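Local coordinates for spindle pole body-associated protein VIK1 (Saccharomyces cerevisiae, PDB 2O0A) that recruits the minus end-directed motor KAR3 to microtubules, targets or maintains it at the spindle pole body, and has a motor-like domain lacking a nucleotide-binding site, at residues 141-144 and 145-148; 229-232 and 233-237; 250-253 and 254-258. One frame throughout, in Å; residues are numbered along the deposited sequence.

Interaction 1 (141-144 and 145-148)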
loop_
_atom_site.group_PDB
_atom_site.type_symbol
_atom_site.label_atom_id
_atom_site.label_comp_id
_atom_site.label_asym_id
_atom_site.label_seq_id
_atom_site.Cartn_x
_atom_site.Cartn_y
_atom_site.Cartn_z
ATOM N N SER A 141 -1.808 15.470 14.817
ATOM C CA SER A 141 -0.833 15.115 13.774
ATOM C C SER A 141 0.587 15.046 14.316
ATOM O O SER A 141 0.948 15.791 15.225
ATOM C CB SER A 141 -0.905 16.069 12.575
ATOM O OG SER A 141 -0.346 17.343 12.867
ATOM N N GLN A 142 1.398 14.160 13.741
ATOM C CA GLN A 142 2.754 13.945 14.218
ATOM C C GLN A 142 3.709 13.789 13.041
ATOM O O GLN A 142 3.378 13.133 12.055
ATOM C CB GLN A 142 2.806 12.715 15.133
ATOM C CG GLN A 142 4.191 12.328 15.651
ATOM C CD GLN A 142 4.138 11.475 16.916
ATOM O OE1 GLN A 142 4.951 10.570 17.102
ATOM N NE2 GLN A 142 3.180 11.767 17.790
ATOM N N ASP A 143 4.866 14.426 13.141
ATOM C CA ASP A 143 5.939 14.232 12.162
ATOM C C ASP A 143 6.755 13.044 12.635
ATOM O O ASP A 143 7.478 13.124 13.629
ATOM C CB ASP A 143 6.800 15.491 12.070
ATOM C CG ASP A 143 7.797 15.444 10.928
ATOM O OD1 ASP A 143 8.192 14.329 10.518
ATOM O OD2 ASP A 143 8.175 16.521 10.447
ATOM N N MET A 144 6.626 11.916 11.933
ATOM C CA MET A 144 7.263 10.671 12.387
ATOM C C MET A 144 8.781 10.647 12.206
ATOM O O MET A 144 9.459 9.730 12.705
ATOM C CB MET A 144 6.609 9.459 11.714
ATOM C CG MET A 144 5.116 9.340 11.958
ATOM S SD MET A 144 4.726 9.187 13.708
ATOM C CE MET A 144 5.603 7.667 14.098
ATOM N N LEU A 145 9.324 11.658 11.534
ATOM C CA LEU A 145 10.771 11.756 11.359
ATOM C C LEU A 145 11.426 12.650 12.415
ATOM O O LEU A 145 12.646 12.856 12.393
ATOM C CB LEU A 145 11.141 12.193 9.938
ATOM C CG LEU A 145 10.678 11.263 8.808
ATOM C CD1 LEU A 145 11.276 11.690 7.488
ATOM C CD2 LEU A 145 10.962 9.764 9.098
ATOM N N LEU A 146 10.597 13.160 13.330
ATOM C CA LEU A 146 11.053 13.948 14.476
ATOM C C LEU A 146 10.544 13.347 15.789
ATOM O O LEU A 146 9.848 12.328 15.791
ATOM C CB LEU A 146 10.592 15.408 14.336
ATOM C CG LEU A 146 10.962 16.166 13.052
ATOM C CD1 LEU A 146 10.363 17.564 13.030
ATOM C CD2 LEU A 146 12.464 16.230 12.835
ATOM N N ASP A 147 10.896 13.974 16.911
ATOM C CA ASP A 147 10.367 13.569 18.214
ATOM C C ASP A 147 8.923 14.037 18.427
ATOM O O ASP A 147 8.476 15.018 17.821
ATOM C CB ASP A 147 11.271 14.075 19.344
ATOM C CG ASP A 147 12.632 13.393 19.354
ATOM O OD1 ASP A 147 13.278 13.314 18.282
ATOM O OD2 ASP A 147 13.063 12.946 20.438
ATOM N N TYR A 148 8.207 13.309 19.281
ATOM C CA TYR A 148 6.806 13.581 19.619
ATOM C C TYR A 148 6.506 15.045 19.963
ATOM O O TYR A 148 7.111 15.626 20.871
ATOM C CB TYR A 148 6.369 12.650 20.759
ATOM C CG TYR A 148 5.041 13.003 21.402
ATOM C CD1 TYR A 148 3.840 12.813 20.721
ATOM C CD2 TYR A 148 4.988 13.513 22.701
ATOM C CE1 TYR A 148 2.620 13.132 21.308
ATOM C CE2 TYR A 148 3.772 13.835 23.298
ATOM C CZ TYR A 148 2.593 13.641 22.596
ATOM O OH TYR A 148 1.389 13.956 23.180
HETATM O O HOH W 1 10.462 9.834 15.363
#
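Asp143 and Leu146 close a type I beta turn that carries the chain out of strand 141-143, an antiparallel neighbour of strand 126-136 in the motor-homology domain of Vik1. Two direct hydrogen bonds hold the turn. Leu146 N donates to Asp143 O at 3.1 Å, standing well above the carbonyl plane, 55° out of it. One residue earlier the aspartate side chain joins in: Leu145 N gives its hydrogen, in a fairly straight bond, to Asp143 OD1 on the anti side of the carboxylate. With chi1 at -171°, CG lies beside the residue's own carbonyl carbon, and the carboxylate is thereby brought to the amide of Leu145, an Asx turn set within the beta turn. The other oxygen, OD2, accepts from Lys170 N, and this second grip probably fixes the rotation of the carboxylate and favours its charged form.

A water bridges two carbonyls of the turn, donating to Met144 O at 2.8 Å and to Leu146 O at 2.6 Å.

Van der Waals contacts complete the turn: Leu146 CD1 rests 3.5 Å from Asp143 OD2, covering part of the carboxylate with a methyl group, while Leu145 turns inward to Phe132 and Pro182. The bent chain of Met144 lies on Phe132 and Phe134 of strand 126-136.

Gln142, just before the turn, and Tyr148, beyond it, meet with their side chains crossing at about a right angle. The amide comes to the rim of the phenol ring, the two planes 62° apart, and Gln142 NE2 lies in the ring plane, 3.2 Å from Tyr148 CD1.

Interaction 2 (229-232 and 233-237)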
loop_
_atom_site.group_PDB
_atom_site.type_symbol
_atom_site.label_atom_id
_atom_site.label_comp_id
_atom_site.label_asym_id
_atom_site.label_seq_id
_atom_site.Cartn_x
_atom_site.Cartn_y
_atom_site.Cartn_z
ATOM N N ASN A 229 -3.884 1.010 9.986
ATOM C CA ASN A 229 -3.360 -0.206 10.635
ATOM C C ASN A 229 -4.119 -0.650 11.889
ATOM O O ASN A 229 -3.607 -1.447 12.689
ATOM C CB ASN A 229 -1.850 -0.085 10.920
ATOM C CG ASN A 229 -0.978 -0.127 9.647
ATOM O OD1 ASN A 229 -1.469 -0.255 8.505
ATOM N ND2 ASN A 229 0.331 -0.019 9.855
ATOM N N ASN A 230 -5.338 -0.148 12.036
ATOM C CA ASN A 230 -6.290 -0.691 13.011
ATOM C C ASN A 230 -7.726 -0.569 12.496
ATOM O O ASN A 230 -7.975 0.170 11.535
ATOM C CB ASN A 230 -6.084 -0.065 14.401
ATOM C CG ASN A 230 -6.117 1.449 14.384
ATOM O OD1 ASN A 230 -5.217 2.099 14.927
ATOM N ND2 ASN A 230 -7.158 2.023 13.786
ATOM N N LEU A 231 -8.661 -1.316 13.096
ATOM C CA LEU A 231 -10.029 -1.382 12.558
ATOM C C LEU A 231 -10.711 -0.025 12.533
ATOM O O LEU A 231 -11.411 0.297 11.571
ATOM C CB LEU A 231 -10.919 -2.391 13.311
ATOM C CG LEU A 231 -12.321 -2.565 12.693
ATOM C CD1 LEU A 231 -12.280 -3.245 11.321
ATOM C CD2 LEU A 231 -13.261 -3.325 13.621
ATOM N N LYS A 232 -10.502 0.770 13.578
ATOM C CA LYS A 232 -11.100 2.101 13.625
ATOM C C LYS A 232 -10.680 2.942 12.424
ATOM O O LYS A 232 -11.527 3.557 11.777
ATOM C CB LYS A 232 -10.753 2.825 14.922
ATOM C CG LYS A 232 -11.850 2.755 15.980
ATOM C CD LYS A 232 -11.616 3.779 17.088
ATOM C CE LYS A 232 -12.389 5.078 16.855
ATOM N NZ LYS A 232 -11.807 5.935 15.785
ATOM N N SER A 233 -9.380 2.916 12.110
ATOM C CA SER A 233 -8.840 3.677 10.984
ATOM C C SER A 233 -9.458 3.177 9.678
ATOM O O SER A 233 -9.873 3.966 8.835
ATOM C CB SER A 233 -7.305 3.571 10.934
ATOM O OG SER A 233 -6.704 4.060 12.134
ATOM N N ILE A 234 -9.539 1.856 9.530
ATOM C CA ILE A 234 -10.119 1.249 8.332
ATOM C C ILE A 234 -11.589 1.646 8.143
ATOM O O ILE A 234 -12.046 1.866 7.022
ATOM C CB ILE A 234 -9.970 -0.282 8.373
ATOM C CG1 ILE A 234 -8.490 -0.663 8.259
ATOM C CG2 ILE A 234 -10.791 -0.941 7.278
ATOM C CD1 ILE A 234 -8.181 -2.081 8.712
ATOM N N GLU A 235 -12.313 1.714 9.259
ATOM C CA GLU A 235 -13.718 2.083 9.247
ATOM C C GLU A 235 -13.919 3.545 8.896
ATOM O O GLU A 235 -14.881 3.893 8.205
ATOM C CB GLU A 235 -14.353 1.778 10.595
ATOM C CG GLU A 235 -14.541 0.302 10.848
ATOM C CD GLU A 235 -15.074 0.023 12.237
ATOM O OE1 GLU A 235 -14.915 0.887 13.132
ATOM O OE2 GLU A 235 -15.633 -1.075 12.430
ATOM N N GLN A 236 -12.992 4.386 9.354
ATOM C CA GLN A 236 -12.983 5.799 8.988
ATOM C C GLN A 236 -12.798 5.947 7.476
ATOM O O GLN A 236 -13.512 6.709 6.830
ATOM C CB GLN A 236 -11.917 6.564 9.776
ATOM C CG GLN A 236 -12.198 8.052 9.920
ATOM C CD GLN A 236 -11.343 8.717 10.986
ATOM O OE1 GLN A 236 -10.797 9.798 10.768
ATOM N NE2 GLN A 236 -11.225 8.076 12.145
ATOM N N PHE A 237 -11.868 5.179 6.905
ATOM C CA PHE A 237 -11.721 5.105 5.456
ATOM C C PHE A 237 -13.038 4.701 4.798
ATOM O O PHE A 237 -13.505 5.340 3.857
ATOM C CB PHE A 237 -10.587 4.129 5.099
ATOM C CG PHE A 237 -10.677 3.534 3.717
ATOM C CD1 PHE A 237 -10.546 4.326 2.577
ATOM C CD2 PHE A 237 -10.857 2.162 3.553
ATOM C CE1 PHE A 237 -10.607 3.754 1.298
ATOM C CE2 PHE A 237 -10.921 1.588 2.294
ATOM C CZ PHE A 237 -10.794 2.382 1.158
#
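Leu231 and Glu235 are joined in the first turn of helix 231-243, where the chain winds up straight after Asn230 at the N-cap. Three backbone bonds in i to i+4 order start the helix: Ile234 N to Asn230 O at 3.1 Å, Glu235 N to Leu231 O at 2.9 Å and Gln236 N to Lys232 O at 3.0 Å. Glu235, its CG anti to its carbonyl carbon (chi1 -72°) and its chain extended beyond, carries OE2 to the leucine branch, 3.5 Å from Leu231 CD2. The methylene Glu235 CG also rests 3.2 Å from Leu231 O. With Glu235 cut back to an alanine, Leu231 is likely to lose the carboxylate packed on its CD2 and CG, and Lys278 of helix 276-289 the side chain that touches it. Ile234 places CG1 over Asn230 O at 3.4 Å, then reaches Leu279 and Ile282 of that same helix. Ser233 OG, on the inner side, is hydrogen-bonded to Gly197 O, tying the turn to strand 197-207. This is a capped helix start, with Ser233 turned to strands 197-207 and 221-228 and Ile234 to helix 276-289, in the kinesin-like motor fold.

Interaction 3 (250-253 and 254-258)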
loop_
_atom_site.group_PDB
_atom_site.type_symbol
_atom_site.label_atom_id
_atom_site.label_comp_id
_atom_site.label_asym_id
_atom_site.label_seq_id
_atom_site.Cartn_x
_atom_site.Cartn_y
_atom_site.Cartn_z
ATOM N N PRO A 250 -9.101 15.993 7.185
ATOM C CA PRO A 250 -7.795 15.795 6.544
ATOM C C PRO A 250 -7.626 14.386 5.970
ATOM O O PRO A 250 -7.231 14.247 4.808
ATOM C CB PRO A 250 -6.813 16.026 7.695
ATOM C CG PRO A 250 -7.487 17.060 8.517
ATOM C CD PRO A 250 -8.960 16.735 8.456
ATOM N N ILE A 251 -7.958 13.369 6.766
ATOM C CA ILE A 251 -7.841 11.977 6.333
ATOM C C ILE A 251 -8.703 11.671 5.102
ATOM O O ILE A 251 -8.225 11.090 4.127
ATOM C CB ILE A 251 -8.111 10.994 7.503
ATOM C CG1 ILE A 251 -6.891 10.958 8.440
ATOM C CG2 ILE A 251 -8.459 9.585 6.991
ATOM C CD1 ILE A 251 -7.165 10.410 9.828
ATOM N N ALA A 252 -9.971 12.077 5.132
ATOM C CA ALA A 252 -10.855 11.813 3.998
ATOM C C ALA A 252 -10.378 12.540 2.754
ATOM O O ALA A 252 -10.427 11.990 1.649
ATOM C CB ALA A 252 -12.291 12.210 4.330
ATOM N N LEU A 253 -9.897 13.770 2.930
ATOM C CA LEU A 253 -9.398 14.566 1.805
ATOM C C LEU A 253 -8.148 13.937 1.172
ATOM O O LEU A 253 -8.024 13.897 -0.055
ATOM C CB LEU A 253 -9.150 16.023 2.220
ATOM C CG LEU A 253 -10.389 16.875 2.552
ATOM C CD1 LEU A 253 -9.980 18.289 2.930
ATOM C CD2 LEU A 253 -11.411 16.921 1.418
ATOM N N VAL A 254 -7.235 13.434 2.003
ATOM C CA VAL A 254 -6.060 12.699 1.490
ATOM C C VAL A 254 -6.463 11.476 0.654
ATOM O O VAL A 254 -6.008 11.305 -0.481
ATOM C CB VAL A 254 -5.112 12.250 2.629
ATOM C CG1 VAL A 254 -4.045 11.275 2.097
ATOM C CG2 VAL A 254 -4.455 13.445 3.262
ATOM N N LEU A 255 -7.324 10.640 1.228
ATOM C CA LEU A 255 -7.770 9.415 0.572
ATOM C C LEU A 255 -8.522 9.708 -0.728
ATOM O O LEU A 255 -8.262 9.100 -1.761
ATOM C CB LEU A 255 -8.611 8.576 1.532
ATOM C CG LEU A 255 -7.791 7.970 2.674
ATOM C CD1 LEU A 255 -8.708 7.463 3.778
ATOM C CD2 LEU A 255 -6.928 6.857 2.128
ATOM N N LYS A 256 -9.406 10.696 -0.689
ATOM C CA LYS A 256 -10.121 11.074 -1.902
ATOM C C LYS A 256 -9.187 11.569 -2.986
ATOM O O LYS A 256 -9.368 11.236 -4.161
ATOM C CB LYS A 256 -11.148 12.157 -1.601
ATOM C CG LYS A 256 -12.370 11.615 -0.926
ATOM C CD LYS A 256 -13.228 12.727 -0.339
ATOM C CE LYS A 256 -14.389 12.135 0.429
ATOM N NZ LYS A 256 -15.387 11.470 -0.457
ATOM N N LYS A 257 -8.204 12.376 -2.593
ATOM C CA LYS A 257 -7.221 12.907 -3.528
ATOM C C LYS A 257 -6.389 11.801 -4.159
ATOM O O LYS A 257 -6.161 11.795 -5.355
ATOM C CB LYS A 257 -6.298 13.924 -2.845
ATOM C CG LYS A 257 -5.221 14.486 -3.774
ATOM C CD LYS A 257 -5.831 15.358 -4.860
ATOM C CE LYS A 257 -4.828 16.345 -5.383
ATOM N NZ LYS A 257 -5.520 17.360 -6.224
ATOM N N LEU A 258 -5.931 10.846 -3.349
ATOM C CA LEU A 258 -5.111 9.776 -3.904
ATOM C C LEU A 258 -5.880 8.850 -4.841
ATOM O O LEU A 258 -5.386 8.445 -5.886
ATOM C CB LEU A 258 -4.471 8.973 -2.776
ATOM C CG LEU A 258 -3.429 9.732 -1.964
ATOM C CD1 LEU A 258 -2.908 8.793 -0.892
ATOM C CD2 LEU A 258 -2.288 10.224 -2.859
#
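Pro250 to Lys257 form two turns of regular alpha helix, in which four successive i to i+4 bonds join 250-253 to 254-258: Val254 N to Pro250 O at 2.9 Å, Leu255 N to Ile251 O at 3.1 Å, Lys256 N to Ala252 O at 2.9 Å and Lys257 N to Leu253 O at 3.0 Å. The bond from Leu255 N to Ile251 O is the straightest at the hydrogen, 172°. Pro250, which has no amide hydrogen to give, suits the first turn of a helix, where amides have no carbonyl of an earlier turn to bond.

Side chains follow the same spacing. Ile251 and Leu255 lie alongside each other and point the same way, Ile251 CG2 resting 3.9 Å from Leu255 CD1. The two buried side chains thus present neighbouring apolar branches. Val254 turns its CG2 back over the preceding turn, 3.3 Å from Pro250 O; chi1 of 170° puts CG1 anti to the backbone N and leaves CG2 anti to the carbonyl carbon, back against that oxygen. Lys256 runs its aliphatic part past the end of a carbonyl, with CG 3.2 Å from Ala252 O, before its chain bends at the last torsion. Lys257 instead sends its ammonium group away from the turn to a salt bridge with Asp261 and to the carbonyl oxygens of Glu161 and Lys162, so that several acceptors share this charge.

The helix is wedged between unlike neighbours. Ala252, Leu255 and Lys256 face helix 231-243, meeting Ser240, Phe237 and Ile241. Ile251, Val254 and Leu255 pack on Met198 of strand 197-207. Leu253, Val254 and Lys257 lean on Phe160 of strand 157-160, while Val254, Lys257 and Leu258 touch Ile165 of strand 165-168, joining the small two-stranded sheet to the main body of the fold.

Interactions 2 and 3 belong to consecutive helices that pack together: Phe237 meets Leu255 and Gln236 meets Ile251, although the centres of the two contacts lie about 14 Å apart. Interaction 1 stands apart at the outer end of the sheet, about 8 Å from interaction 3 and about 10 Å from interaction 2 between nearest atoms. All three are partly buried, but interaction 3 has the largest share of buried residues, and its side-chain contact is apolar. Interaction 2 mixes a helix start with a carboxylate lying on a leucine. In interaction 1, at a strand end, a side-chain carboxylate and a water supplement the backbone bonding, whereas both helices rely on repeated carbonyl-to-amide bonds.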